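Probable n-acetylneuraminic acid outer membrane channel protein NANC (Escherichia coli, PDB 2WJR) forms a monomeric outer membrane channel of the KdgM porin family that lets N-acetylneuraminic acid enter the bacterium, with weak anion selectivity. Local coordinates at residues G6-R9 and A14-T17. The protein carries 1 engineered substitution. Sequence-based numbering, arbitrary orientation.
Sequences GGYR and AYET
R9 and A14 pair across the extracellular end of the first beta hairpin of this porin barrel, where strand 2-9 turns back into strand 14-24. Four backbone hydrogen bonds hold the antiparallel strands. R9 N reaches A14 O at 2.8 Å and A14 N answers to R9 O; at the next hydrogen-bonded pair, G7 N gives to E16 O at 2.8 Å and E16 N returns to G7 O. Between them Y8 and Y15 form a non-hydrogen-bonded pair, and the CA of Y15 makes a C-H...O contact with G7 O.

Y8 and Y15 lie on one face of the hairpin, their ring planes 55° apart and centroids 5.6 Å from each other, an oblique pairing. CD1 of Y8 sits over a face of the Y15 ring, 3.9 Å from Y15 CE1, while the Y8 hydroxyl bonds to H13 in the turn.

The other face carries the charges, and there CG of E16 packs close over G7, which has no side chain to meet it. CG of E16 lies between its backbone N and carbonyl carbon (chi1 55°), and the extended chain beyond it brings the carboxylate to R9. R207 also pairs with E16 OE2, and E203 with R9 NH1, so the salt bridges form a network that probably stabilises the buried carboxylate's charge. R9 NE donates almost straight to E16 OE2 at 3.0 Å, in the guanidinium plane but from above the carboxylate plane.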
loop_
_atom_site.group_PDB
_atom_site.type_symbol
_atom_site.label_atom_id
_atom_site.label_comp_id
_atom_site.label_asym_id
_atom_site.label_seq_id
_atom_site.Cartn_x
_atom_site.Cartn_y
_atom_site.Cartn_z
ATOM N N GLY A 6 -4.409 13.089 -1.750
ATOM C CA GLY A 6 -4.909 13.579 -0.457
ATOM C C GLY A 6 -5.975 12.629 0.045
ATOM O O GLY A 6 -6.762 12.127 -0.740
ATOM N N GLY A 7 -6.012 12.399 1.355
ATOM C CA GLY A 7 -6.970 11.465 1.929
ATOM C C GLY A 7 -7.498 11.874 3.282
ATOM O O GLY A 7 -6.794 12.519 4.052
ATOM N N TYR A 8 -8.744 11.488 3.548
ATOM C CA TYR A 8 -9.369 11.676 4.861
ATOM C C TYR A 8 -9.700 10.328 5.492
ATOM O O TYR A 8 -10.321 9.483 4.860
ATOM C CB TYR A 8 -10.652 12.519 4.748
ATOM C CG TYR A 8 -11.382 12.582 6.079
ATOM C CD1 TYR A 8 -10.809 13.230 7.167
ATOM C CD2 TYR A 8 -12.600 11.944 6.263
ATOM C CE1 TYR A 8 -11.447 13.271 8.406
ATOM C CE2 TYR A 8 -13.252 11.980 7.500
ATOM C CZ TYR A 8 -12.662 12.645 8.563
ATOM O OH TYR A 8 -13.277 12.681 9.792
ATOM N N ARG A 9 -9.308 10.154 6.754
ATOM C CA ARG A 9 -9.631 8.972 7.520
ATOM C C ARG A 9 -10.659 9.288 8.611
ATOM O O ARG A 9 -10.385 10.117 9.480
ATOM C CB ARG A 9 -8.371 8.414 8.153
ATOM C CG ARG A 9 -7.342 7.962 7.127
ATOM C CD ARG A 9 -6.855 6.618 7.518
ATOM N NE ARG A 9 -5.539 6.258 7.033
ATOM C CZ ARG A 9 -4.788 5.341 7.626
ATOM N NH1 ARG A 9 -5.213 4.745 8.735
ATOM N NH2 ARG A 9 -3.604 5.041 7.141
ATOM N N ALA A 14 -8.402 12.179 10.556
ATOM C CA ALA A 14 -7.076 12.643 10.150
ATOM C C ALA A 14 -6.966 12.766 8.636
ATOM O O ALA A 14 -7.643 12.043 7.899
ATOM C CB ALA A 14 -6.015 11.695 10.667
ATOM N N TYR A 15 -6.114 13.692 8.201
ATOM C CA TYR A 15 -5.788 13.892 6.789
ATOM C C TYR A 15 -4.389 13.384 6.498
ATOM O O TYR A 15 -3.460 13.609 7.269
ATOM C CB TYR A 15 -5.794 15.374 6.415
ATOM C CG TYR A 15 -7.139 16.052 6.395
ATOM C CD1 TYR A 15 -8.081 15.746 5.418
ATOM C CD2 TYR A 15 -7.454 17.041 7.322
ATOM C CE1 TYR A 15 -9.324 16.387 5.384
ATOM C CE2 TYR A 15 -8.690 17.690 7.295
ATOM C CZ TYR A 15 -9.618 17.355 6.326
ATOM O OH TYR A 15 -10.836 17.989 6.296
ATOM N N GLU A 16 -4.232 12.736 5.352
ATOM C CA GLU A 16 -2.915 12.302 4.906
ATOM C C GLU A 16 -2.671 12.692 3.458
ATOM O O GLU A 16 -3.588 12.696 2.636
ATOM C CB GLU A 16 -2.759 10.798 5.071
ATOM C CG GLU A 16 -3.825 9.973 4.382
ATOM C CD GLU A 16 -3.586 8.482 4.562
ATOM O OE1 GLU A 16 -2.401 8.079 4.658
ATOM O OE2 GLU A 16 -4.577 7.712 4.593
ATOM N N THR A 17 -1.426 13.019 3.163
ATOM C CA THR A 17 -1.007 13.333 1.803
ATOM C C THR A 17 0.143 12.429 1.427
ATOM O O THR A 17 1.035 12.153 2.241
ATOM C CB THR A 17 -0.620 14.834 1.614
ATOM O OG1 THR A 17 0.615 15.102 2.261
ATOM C CG2 THR A 17 -1.677 15.742 2.195
#